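Local structure of myosin regulatory light chain (Physarum polycephalum, 2BL0) at residues K119-S122 / A128-Y131; K76-A81 / S133-L138; S29-R32 / N37-N40; Q100-L105 / S112-L117; E25-A30 / A58-V63. The protein serves as a light chain of Physarum myosin II and binds calcium, with a calcium ion held in its first EF-hand. All blocks are in the same frame, centred on the assembly; numbering follows the deposited sequence.

Contact 1: K119-S122 / A128-Y131; sequences KEVS and AINY
V121 and I129 make the firm part of this contact: the CG1 methyl of V121 lies 3.6 Å from CG2 of I129, the two branched side chains meeting at a slant. In V121, CG1 is anti to the backbone N (chi1 170°), and this is the branch that faces across. I129 carries CG1 between its backbone N and carbonyl carbon (chi1 64°), which leaves CG2 turned to the other segment. The same CG2 lies 3.6 Å from the backbone O of S122, so one methyl packs against both the V121 side chain and the carbonyl oxygen of the next residue. Beta-branched residues suit such a place, since their methyls start close to an extended backbone and can fill the gap without a long flexible arm.

On the S122 side the packing gives way to solvent. No direct hydrogen bond joins the segments; instead a water donates to S122 O at 2.8 Å and accepts from N130 N at 3.0 Å, bridging two backbones too far apart to bond directly. S122, small and polar, tolerates this exposed setting. N130 is the N-cap of the next helix, its OD1 accepting from S133 N. Inward, I129 also touches L98 and E95, while V121 rests on F134 and E95.

The segments come from the loop of the last EF-hand, between helices 111-118 and 131-140. Strand 128-130 pairs with 92-94, I129 hydrogen-bonded through the backbone to I93, which is the short two-stranded antiparallel sheet typical of paired EF-hand loops.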
# COMPACT_ATOMS: atom_id res chain seq x y z
N LYS B 119 -0.98 -20.44 -15.48
CA LYS B 119 -1.50 -19.35 -16.32
C LYS B 119 -0.36 -18.52 -16.94
O LYS B 119 -0.54 -17.92 -18.00
CB LYS B 119 -2.43 -18.46 -15.50
CG LYS B 119 -3.36 -17.55 -16.30
CD LYS B 119 -4.66 -17.20 -15.55
CE LYS B 119 -4.42 -16.77 -14.10
NZ LYS B 119 -5.68 -16.63 -13.28
N GLU B 120 0.81 -18.50 -16.30
CA GLU B 120 1.91 -17.61 -16.69
C GLU B 120 3.00 -18.40 -17.43
O GLU B 120 4.09 -17.87 -17.71
CB GLU B 120 2.49 -16.90 -15.45
CG GLU B 120 1.76 -15.63 -15.02
CD GLU B 120 2.64 -14.61 -14.27
OE1 GLU B 120 2.08 -13.70 -13.62
OE2 GLU B 120 3.89 -14.72 -14.32
N VAL B 121 2.67 -19.65 -17.81
CA VAL B 121 3.63 -20.60 -18.33
C VAL B 121 3.37 -20.97 -19.79
O VAL B 121 2.31 -21.50 -20.14
CB VAL B 121 3.63 -21.87 -17.47
CG1 VAL B 121 4.44 -22.98 -18.10
CG2 VAL B 121 4.14 -21.53 -16.09
N SER B 122 4.37 -20.70 -20.63
CA SER B 122 4.29 -20.96 -22.06
C SER B 122 4.42 -22.45 -22.35
O SER B 122 5.42 -23.06 -21.94
CB SER B 122 5.43 -20.21 -22.76
OG SER B 122 5.21 -20.24 -24.15
N ALA B 128 5.31 -29.16 -24.05
CA ALA B 128 6.55 -29.01 -23.28
C ALA B 128 6.68 -27.61 -22.69
O ALA B 128 6.27 -26.63 -23.31
CB ALA B 128 7.78 -29.29 -24.17
N ILE B 129 7.28 -27.52 -21.51
CA ILE B 129 7.59 -26.23 -20.89
C ILE B 129 9.07 -26.20 -20.57
O ILE B 129 9.68 -27.23 -20.30
CB ILE B 129 6.75 -25.97 -19.62
CG1 ILE B 129 7.06 -26.98 -18.51
CG2 ILE B 129 5.27 -26.01 -19.94
CD1 ILE B 129 7.96 -26.45 -17.45
N ASN B 130 9.64 -25.01 -20.61
CA ASN B 130 11.05 -24.85 -20.28
C ASN B 130 11.15 -24.65 -18.78
O ASN B 130 10.69 -23.62 -18.26
CB ASN B 130 11.63 -23.65 -21.04
CG ASN B 130 13.11 -23.44 -20.77
OD1 ASN B 130 13.48 -23.02 -19.69
ND2 ASN B 130 13.96 -23.71 -21.78
N TYR B 131 11.74 -25.62 -18.09
CA TYR B 131 11.69 -25.61 -16.64
C TYR B 131 12.61 -24.57 -16.02
O TYR B 131 12.29 -24.06 -14.98
CB TYR B 131 11.91 -27.02 -16.03
CG TYR B 131 13.16 -27.74 -16.44
CD1 TYR B 131 14.40 -27.32 -16.00
CD2 TYR B 131 13.10 -28.86 -17.26
CE1 TYR B 131 15.57 -28.00 -16.38
CE2 TYR B 131 14.25 -29.54 -17.64
CZ TYR B 131 15.49 -29.11 -17.19
OH TYR B 131 16.63 -29.77 -17.58
O HOH W 1 8.02 -22.55 -21.16

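Contact 2: K76-A81 / S133-L138; sequences KEMLDA and SFVDML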
# COMPACT_ATOMS: atom_id res chain seq x y z
N LYS B 76 19.19 -23.77 -6.98
CA LYS B 76 20.04 -24.92 -7.24
C LYS B 76 19.26 -26.20 -7.04
O LYS B 76 19.23 -27.05 -7.93
CB LYS B 76 21.28 -24.87 -6.34
CG LYS B 76 22.10 -26.16 -6.29
CD LYS B 76 22.73 -26.50 -7.63
CE LYS B 76 23.72 -27.67 -7.53
NZ LYS B 76 23.94 -28.42 -8.84
N GLU B 77 18.58 -26.33 -5.91
CA GLU B 77 17.83 -27.54 -5.64
C GLU B 77 16.71 -27.74 -6.65
O GLU B 77 16.44 -28.86 -7.07
CB GLU B 77 17.27 -27.51 -4.20
CG GLU B 77 18.33 -27.71 -3.11
CD GLU B 77 17.94 -27.17 -1.74
OE1 GLU B 77 17.11 -26.23 -1.63
OE2 GLU B 77 18.49 -27.68 -0.74
N MET B 78 16.06 -26.66 -7.07
CA MET B 78 15.01 -26.77 -8.07
C MET B 78 15.54 -27.21 -9.43
O MET B 78 14.94 -28.04 -10.09
CB MET B 78 14.28 -25.44 -8.26
CG MET B 78 13.33 -25.06 -7.08
SD MET B 78 12.20 -23.69 -7.52
CE MET B 78 13.12 -22.34 -7.11
N LEU B 79 16.65 -26.64 -9.85
CA LEU B 79 17.19 -27.00 -11.16
C LEU B 79 17.71 -28.44 -11.17
O LEU B 79 17.57 -29.14 -12.17
CB LEU B 79 18.29 -26.04 -11.57
CG LEU B 79 18.10 -25.19 -12.83
CD1 LEU B 79 19.46 -24.95 -13.48
CD2 LEU B 79 17.14 -25.71 -13.87
N ASP B 80 18.33 -28.86 -10.07
CA ASP B 80 18.75 -30.25 -9.87
C ASP B 80 17.55 -31.20 -9.97
O ASP B 80 17.63 -32.27 -10.58
CB ASP B 80 19.39 -30.44 -8.49
CG ASP B 80 20.81 -29.89 -8.40
OD1 ASP B 80 21.38 -29.44 -9.41
OD2 ASP B 80 21.44 -29.89 -7.33
N ALA B 81 16.45 -30.82 -9.31
CA ALA B 81 15.22 -31.60 -9.34
C ALA B 81 14.72 -31.73 -10.77
O ALA B 81 14.44 -32.82 -11.22
CB ALA B 81 14.15 -30.98 -8.48
N SER B 133 12.95 -21.56 -17.17
CA SER B 133 12.10 -20.36 -17.23
C SER B 133 11.07 -20.41 -16.09
O SER B 133 10.73 -19.39 -15.52
CB SER B 133 11.38 -20.21 -18.57
OG SER B 133 12.31 -20.02 -19.64
N PHE B 134 10.59 -21.61 -15.77
CA PHE B 134 9.63 -21.79 -14.68
C PHE B 134 10.30 -21.49 -13.35
O PHE B 134 9.75 -20.74 -12.55
CB PHE B 134 9.04 -23.22 -14.73
CG PHE B 134 7.99 -23.48 -13.66
CD1 PHE B 134 6.75 -22.86 -13.70
CD2 PHE B 134 8.27 -24.33 -12.59
CE1 PHE B 134 5.79 -23.10 -12.70
CE2 PHE B 134 7.32 -24.59 -11.61
CZ PHE B 134 6.10 -23.97 -11.64
N VAL B 135 11.50 -22.02 -13.14
CA VAL B 135 12.29 -21.73 -11.94
C VAL B 135 12.55 -20.23 -11.87
O VAL B 135 12.38 -19.60 -10.84
CB VAL B 135 13.62 -22.53 -11.94
CG1 VAL B 135 14.50 -22.10 -10.78
CG2 VAL B 135 13.32 -24.04 -11.89
N ASP B 136 12.91 -19.64 -12.99
CA ASP B 136 13.18 -18.21 -13.00
C ASP B 136 11.95 -17.40 -12.57
O ASP B 136 12.07 -16.42 -11.81
CB ASP B 136 13.69 -17.76 -14.38
CG ASP B 136 13.93 -16.28 -14.45
OD1 ASP B 136 12.94 -15.53 -14.52
OD2 ASP B 136 15.06 -15.77 -14.41
N MET B 137 10.79 -17.79 -13.07
CA MET B 137 9.54 -17.16 -12.67
C MET B 137 9.33 -17.30 -11.16
O MET B 137 8.98 -16.34 -10.48
CB MET B 137 8.36 -17.76 -13.46
CG MET B 137 7.00 -17.19 -13.11
SD MET B 137 5.61 -18.07 -13.84
CE MET B 137 5.33 -19.35 -12.68
N LEU B 138 9.56 -18.49 -10.61
CA LEU B 138 9.39 -18.70 -9.17
C LEU B 138 10.34 -17.89 -8.30
O LEU B 138 9.97 -17.49 -7.20
CB LEU B 138 9.51 -20.17 -8.81
CG LEU B 138 8.48 -21.11 -9.43
CD1 LEU B 138 8.61 -22.49 -8.81
CD2 LEU B 138 7.06 -20.60 -9.26
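M78 lies against V135 and L138, and this apolar packing, with no hydrogen bond across, joins the two helical segments. Near the backbones, CB of M78 is 4.0 Å from CG2 of V135. Farther out the methionine chain bends at its last torsion (chi3 -88°), bringing CE to 3.9 Å from CG1 of V135, while SD is 4.0 Å from CD1 of L138. M78 and V135 lie alongside, pointing opposite ways, rather than meeting end to end. M78 is modelled in two conformers, and the placing of SD and CE is therefore tentative. A long unbranched methionine can adapt to its surroundings, whereas V135, compact and branched near the backbone, lets the helices approach to 6.9 Å between the CA atoms of M78 and V135.

Charge plays its part within one helix. NZ of K76 forms a salt bridge with OD1 of D80 at 2.8 Å, one turn on, using the syn lone pair of the carboxylate. Both residues are exposed, as suits charges on the outer side of a helix whose inner side carries M78.

Packing within the second helix adds a further layer: CG of L138 sits over one face of the F134 ring, offset toward its rim.

Around them, F134 also meets F82 and M118, and L138 meets L117 of helix 111-118. M78 touches V139. The two helices meet at a steep angle, and a chain of another protein packs apolar and aromatic groups against M78, M137 and L138.

Contact 3: S29-R32 / N37-N40; sequences SALR and NPTN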
# COMPACT_ATOMS: atom_id res chain seq x y z
N SER B 29 1.40 -18.27 4.68
CA SER B 29 1.03 -17.27 3.68
C SER B 29 1.71 -15.93 3.93
O SER B 29 2.21 -15.30 3.01
CB SER B 29 -0.49 -17.09 3.64
OG SER B 29 -1.08 -18.28 3.16
N ALA B 30 1.74 -15.52 5.19
CA ALA B 30 2.35 -14.25 5.59
C ALA B 30 3.87 -14.26 5.39
O ALA B 30 4.43 -13.29 4.87
CB ALA B 30 1.96 -13.92 7.04
N LEU B 31 4.54 -15.35 5.79
CA LEU B 31 5.98 -15.50 5.55
C LEU B 31 6.29 -15.47 4.07
O LEU B 31 7.20 -14.75 3.60
CB LEU B 31 6.50 -16.81 6.16
CG LEU B 31 6.49 -16.87 7.68
CD1 LEU B 31 6.66 -18.31 8.09
CD2 LEU B 31 7.57 -15.98 8.28
N ARG B 32 5.52 -16.24 3.31
CA ARG B 32 5.69 -16.33 1.87
C ARG B 32 5.46 -14.99 1.17
O ARG B 32 6.14 -14.67 0.20
CB ARG B 32 4.75 -17.39 1.32
CG ARG B 32 5.20 -18.78 1.67
CD ARG B 32 4.13 -19.85 1.50
NE ARG B 32 4.65 -21.12 1.98
CZ ARG B 32 3.96 -22.04 2.65
NH1 ARG B 32 2.66 -21.88 2.93
NH2 ARG B 32 4.58 -23.12 3.07
N ASN B 37 10.29 -18.92 2.02
CA ASN B 37 9.58 -20.09 1.50
C ASN B 37 9.81 -21.36 2.33
O ASN B 37 10.56 -22.25 1.93
CB ASN B 37 10.08 -20.41 0.09
CG ASN B 37 9.70 -19.36 -0.94
OD1 ASN B 37 8.87 -18.48 -0.69
ND2 ASN B 37 10.34 -19.44 -2.12
N PRO B 38 9.13 -21.50 3.46
CA PRO B 38 9.24 -22.72 4.24
C PRO B 38 8.59 -23.89 3.51
O PRO B 38 7.56 -23.72 2.86
CB PRO B 38 8.46 -22.40 5.52
CG PRO B 38 7.52 -21.40 5.11
CD PRO B 38 8.16 -20.56 4.05
N THR B 39 9.17 -25.06 3.67
CA THR B 39 8.49 -26.28 3.25
C THR B 39 7.41 -26.56 4.28
O THR B 39 7.40 -25.94 5.34
CB THR B 39 9.45 -27.46 3.17
OG1 THR B 39 9.93 -27.78 4.49
CG2 THR B 39 10.70 -27.11 2.35
N ASN B 40 6.52 -27.50 3.96
CA ASN B 40 5.46 -27.89 4.89
C ASN B 40 6.05 -28.39 6.20
O ASN B 40 5.50 -28.10 7.26
CB ASN B 40 4.60 -29.01 4.31
CG ASN B 40 3.61 -28.52 3.29
OD1 ASN B 40 3.72 -27.40 2.76
ND2 ASN B 40 2.63 -29.38 2.98
O HOH W 2 8.16 -15.97 -1.21
O HOH W 3 7.05 -21.91 0.79
O HOH W 4 2.54 -25.08 3.50
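R32 leaves its helix with CG anti to the carbonyl carbon (chi1 -72°) and runs extended from CG to NE (chi3 -175°), a reach that carries the guanidinium obliquely across P38 to the carbonyl beyond the proline ring. There NH2 donates to P38 O at 3.0 Å in a nearly straight bond (168°). The oxygen lies in the guanidinium plane, at its edge, although the donor is tilted out of the carbonyl plane. Water reinforces this grip: one molecule accepts from R32 NE at 2.8 Å and donates to P38 O, giving that oxygen a second donor. Another accepts from R32 NH2 and donates to N40 OD1 at 2.7 Å.

The two segments are the end of the exiting helix of the first EF-hand and the linker to helix 40-50, whose N-cap is T39. Arginine suits the turn because its several N-H groups can bond P38 O directly and reach N40 OD1 through a water. Proline offers a rigid apolar ring, with CG 4.0 Å from R32 NH2, while L31 adds a looser contact from CD1 to the same CG at 4.4 Å.

At the near end of the linker, a third water donates to both R32 O and N37 OD1, the latter at 2.7 Å. The amide nitrogen ND2 of N37 is hydrogen-bonded to OE1 of Q74. A chain of another protein packs an acidic side chain against R32.

Contact 4: Q100-L105 / S112-L117; sequences QLLLNL and SEVEEL
Neither side of the L103–V114 contact presents a flat group: no ring face or amide edge separates the two helices, and the methyls meet directly. The N104 amide instead turns back along its own helix, where ND2 donates to Q100 O at 3.0 Å. That bond is bent (137°): it meets the carbonyl in its plane, on a lone pair, but the oxygen is tilted from the plane of the amide. Q100 O also accepts from N104 N, so this carbonyl in the last helical turn holds two donors.

One methyl does the touching here. CG2 of V114 lies 3.8 Å from CD2 of L103, the side chains meeting at an angle, and 4.1 Å from CB of L102. Helices 95-104 and 111-118 are the exiting and entering helices of successive EF-hands in the second half of the chain. L109, from the linker between them, packs on L102, V114 and L117 and is joined to L102 by a backbone hydrogen bond. L103 reaches over with its CD2 branch, L102 offers its CB, and short, branched V114 fits close to both. Elsewhere, E115 forms a salt bridge with R99, and E116 pairs with a basic side chain of another protein.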
# COMPACT_ATOMS: atom_id res chain seq x y z
N GLN B 100 1.04 -33.10 -12.46
CA GLN B 100 0.84 -34.32 -11.68
C GLN B 100 1.71 -34.36 -10.44
O GLN B 100 1.27 -34.78 -9.37
CB GLN B 100 1.14 -35.56 -12.52
CG GLN B 100 -0.06 -36.09 -13.27
CD GLN B 100 0.33 -36.91 -14.48
OE1 GLN B 100 1.09 -36.44 -15.33
NE2 GLN B 100 -0.17 -38.14 -14.56
N LEU B 101 2.95 -33.91 -10.59
CA LEU B 101 3.91 -33.98 -9.49
C LEU B 101 3.52 -33.00 -8.40
O LEU B 101 3.43 -33.38 -7.23
CB LEU B 101 5.32 -33.70 -10.00
CG LEU B 101 5.86 -34.77 -10.96
CD1 LEU B 101 7.25 -34.38 -11.44
CD2 LEU B 101 5.86 -36.17 -10.33
N LEU B 102 3.26 -31.75 -8.81
CA LEU B 102 2.77 -30.69 -7.93
C LEU B 102 1.51 -31.09 -7.15
O LEU B 102 1.38 -30.74 -5.97
CB LEU B 102 2.45 -29.43 -8.74
CG LEU B 102 3.63 -28.66 -9.35
CD1 LEU B 102 3.13 -27.48 -10.14
CD2 LEU B 102 4.61 -28.22 -8.25
N LEU B 103 0.61 -31.81 -7.80
CA LEU B 103 -0.71 -32.11 -7.23
C LEU B 103 -0.78 -33.40 -6.43
O LEU B 103 -1.57 -33.48 -5.49
CB LEU B 103 -1.76 -32.19 -8.33
CG LEU B 103 -2.24 -30.87 -8.90
CD1 LEU B 103 -2.93 -31.09 -10.23
CD2 LEU B 103 -3.17 -30.18 -7.90
N ASN B 104 -0.01 -34.41 -6.81
CA ASN B 104 -0.21 -35.76 -6.28
C ASN B 104 0.90 -36.30 -5.38
O ASN B 104 0.70 -37.32 -4.71
CB ASN B 104 -0.50 -36.71 -7.43
CG ASN B 104 -1.72 -36.28 -8.22
OD1 ASN B 104 -2.84 -36.33 -7.70
ND2 ASN B 104 -1.52 -35.79 -9.42
N LEU B 105 2.04 -35.62 -5.36
CA LEU B 105 3.18 -36.07 -4.58
C LEU B 105 3.66 -34.97 -3.65
O LEU B 105 3.31 -33.79 -3.81
CB LEU B 105 4.34 -36.49 -5.49
CG LEU B 105 4.22 -37.83 -6.24
CD1 LEU B 105 3.67 -38.95 -5.34
CD2 LEU B 105 3.39 -37.69 -7.49
N SER B 112 -6.25 -24.83 -7.35
CA SER B 112 -6.32 -23.39 -7.58
C SER B 112 -4.93 -22.81 -7.69
O SER B 112 -4.67 -21.95 -8.53
CB SER B 112 -7.08 -22.68 -6.45
OG SER B 112 -8.48 -22.78 -6.63
N GLU B 113 -4.03 -23.27 -6.81
CA GLU B 113 -2.63 -22.84 -6.82
C GLU B 113 -1.97 -23.22 -8.14
O GLU B 113 -1.31 -22.40 -8.77
CB GLU B 113 -1.86 -23.45 -5.63
CG GLU B 113 -2.10 -22.69 -4.31
CD GLU B 113 -1.75 -23.47 -3.03
OE1 GLU B 113 -1.43 -24.69 -3.08
OE2 GLU B 113 -1.81 -22.84 -1.94
N VAL B 114 -2.16 -24.47 -8.55
CA VAL B 114 -1.58 -24.96 -9.80
C VAL B 114 -2.10 -24.19 -11.02
O VAL B 114 -1.33 -23.86 -11.91
CB VAL B 114 -1.77 -26.48 -9.94
CG1 VAL B 114 -1.33 -26.97 -11.30
CG2 VAL B 114 -1.00 -27.21 -8.84
N GLU B 115 -3.39 -23.85 -11.07
CA GLU B 115 -3.91 -23.07 -12.21
C GLU B 115 -3.32 -21.66 -12.26
O GLU B 115 -3.08 -21.12 -13.34
CB GLU B 115 -5.44 -22.99 -12.21
CG GLU B 115 -6.17 -24.30 -12.44
CD GLU B 115 -5.73 -25.05 -13.69
OE1 GLU B 115 -5.33 -24.40 -14.70
OE2 GLU B 115 -5.74 -26.29 -13.66
N GLU B 116 -3.07 -21.05 -11.11
CA GLU B 116 -2.51 -19.71 -11.10
C GLU B 116 -1.07 -19.73 -11.59
O GLU B 116 -0.63 -18.84 -12.33
CB GLU B 116 -2.61 -19.09 -9.70
CG GLU B 116 -2.73 -17.57 -9.72
CD GLU B 116 -3.12 -16.99 -8.38
OE1 GLU B 116 -3.68 -17.73 -7.54
OE2 GLU B 116 -2.86 -15.79 -8.15
N LEU B 117 -0.34 -20.75 -11.17
CA LEU B 117 1.05 -20.98 -11.61
C LEU B 117 1.14 -21.21 -13.11
O LEU B 117 2.02 -20.65 -13.79
CB LEU B 117 1.64 -22.18 -10.89
CG LEU B 117 1.95 -21.92 -9.41
CD1 LEU B 117 1.87 -23.21 -8.63
CD2 LEU B 117 3.33 -21.29 -9.25

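Contact 5: E25-A30 / A58-V63; sequences EELGSA and ATFKTV
Two helices of the first EF-hand pair meet here, the start of helix 27-33 and helix 57-64, and their backbones come nearest at L27 and F60, with 7.9 Å between CA atoms. Helix 27-33 is the exiting helix of the calcium-binding first hand, and 57-64 the exiting helix of its partner.

F60 takes part in two of the three close pairs. Its CG is anti to the backbone N (chi1 -177°), which sends the ring across to the other helix. CE1 of F60 lies 3.6 Å from CB of A30, and CZ is 3.7 Å from A30 O, which sits at the ring edge, in its plane. Alanine, with a single methyl, lets the ring come close to the helix backbone. L27 meets the ring at its edge too, with CD1 4.1 Å from F60 CD1, the side chains overlapping flank to flank; the same methyl reaches CG1 of V63 at 4.4 Å. I46 and L50 of helix 40-50 close over L27. E26, just before, is a predicted calcium ligand.

On the far side of helix 57-64, A58 O accepts from T62 N at 3.1 Å and T62 OG1 at 2.9 Å, from opposite faces of its plane.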
# COMPACT_ATOMS: atom_id res chain seq x y z
N GLU B 25 -2.97 -20.50 10.89
CA GLU B 25 -3.16 -21.08 9.57
C GLU B 25 -2.73 -20.17 8.45
O GLU B 25 -2.56 -20.61 7.31
CB GLU B 25 -4.62 -21.48 9.35
CG GLU B 25 -5.15 -22.49 10.35
CD GLU B 25 -4.36 -23.79 10.40
OE1 GLU B 25 -4.37 -24.45 11.47
OE2 GLU B 25 -3.75 -24.18 9.37
N GLU B 26 -2.55 -18.89 8.77
CA GLU B 26 -2.02 -17.93 7.81
C GLU B 26 -0.54 -17.60 7.95
O GLU B 26 -0.03 -16.79 7.19
CB GLU B 26 -2.81 -16.63 7.91
CG GLU B 26 -4.30 -16.77 7.68
CD GLU B 26 -4.65 -17.03 6.23
OE1 GLU B 26 -3.79 -16.81 5.36
OE2 GLU B 26 -5.80 -17.46 5.97
N LEU B 27 0.17 -18.21 8.89
CA LEU B 27 1.58 -17.91 9.08
C LEU B 27 2.38 -18.21 7.83
O LEU B 27 3.18 -17.40 7.42
CB LEU B 27 2.14 -18.70 10.28
CG LEU B 27 3.63 -18.48 10.62
CD1 LEU B 27 3.98 -17.02 10.90
CD2 LEU B 27 4.03 -19.35 11.80
N GLY B 28 2.17 -19.37 7.22
CA GLY B 28 2.87 -19.69 5.99
C GLY B 28 2.65 -18.64 4.91
O GLY B 28 3.61 -18.16 4.32
N SER B 29 1.40 -18.27 4.68
CA SER B 29 1.03 -17.27 3.68
C SER B 29 1.71 -15.93 3.93
O SER B 29 2.21 -15.30 3.01
CB SER B 29 -0.49 -17.09 3.64
OG SER B 29 -1.08 -18.28 3.16
N ALA B 30 1.74 -15.52 5.19
CA ALA B 30 2.35 -14.25 5.59
C ALA B 30 3.87 -14.26 5.39
O ALA B 30 4.43 -13.29 4.87
CB ALA B 30 1.96 -13.92 7.04
N ALA B 58 5.08 -9.22 17.06
CA ALA B 58 6.40 -9.50 17.64
C ALA B 58 6.84 -10.89 17.27
O ALA B 58 7.98 -11.10 16.89
CB ALA B 58 6.39 -9.32 19.16
N THR B 59 5.92 -11.84 17.36
CA THR B 59 6.16 -13.22 16.96
C THR B 59 6.46 -13.35 15.46
O THR B 59 7.44 -13.99 15.05
CB THR B 59 4.96 -14.07 17.36
OG1 THR B 59 4.93 -14.19 18.81
CG2 THR B 59 5.08 -15.49 16.84
N PHE B 60 5.65 -12.70 14.65
CA PHE B 60 5.83 -12.75 13.22
C PHE B 60 7.22 -12.25 12.86
O PHE B 60 7.89 -12.86 12.04
CB PHE B 60 4.78 -11.87 12.54
CG PHE B 60 4.81 -11.89 11.04
CD1 PHE B 60 4.88 -13.10 10.32
CD2 PHE B 60 4.70 -10.72 10.33
CE1 PHE B 60 4.85 -13.08 8.94
CE2 PHE B 60 4.68 -10.72 8.96
CZ PHE B 60 4.75 -11.90 8.27
N LYS B 61 7.64 -11.15 13.48
CA LYS B 61 9.00 -10.61 13.23
C LYS B 61 10.08 -11.62 13.56
O LYS B 61 11.00 -11.83 12.76
CB LYS B 61 9.21 -9.34 14.05
CG LYS B 61 8.52 -8.14 13.48
CD LYS B 61 8.66 -6.94 14.42
CE LYS B 61 8.00 -5.72 13.85
NZ LYS B 61 8.28 -4.51 14.67
N THR B 62 9.95 -12.23 14.73
CA THR B 62 10.90 -13.19 15.23
C THR B 62 11.00 -14.40 14.31
O THR B 62 12.08 -14.85 13.97
CB THR B 62 10.51 -13.64 16.66
OG1 THR B 62 10.45 -12.52 17.57
CG2 THR B 62 11.56 -14.53 17.24
N VAL B 63 9.85 -14.93 13.90
CA VAL B 63 9.80 -16.09 13.02
C VAL B 63 10.40 -15.75 11.65
O VAL B 63 11.22 -16.50 11.11
CB VAL B 63 8.37 -16.61 12.88
CG1 VAL B 63 8.28 -17.69 11.77
CG2 VAL B 63 7.90 -17.19 14.18

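In the fold
Along the chain, contacts 5 and 3 come first and both use helix 27-33, sharing S29 and A30; their centres are 9 Å apart, and L31 touches F60 and V63. Contact 3 ends at N40. The other three belong to the second EF-hand pair: contact 2 brings helix 75-85 to helix 131-140 across 51 intervening residues, within which come contact 4 and then contact 1. Contacts 1 and 2 touch through V121 and F134, contacts 2 and 4 through L138 and L117. Contact 5 lies about 31 Å from contact 1, centre to centre, on the opposite side of the chain's centre. The arrangement is that of a two-lobed EF-hand light chain.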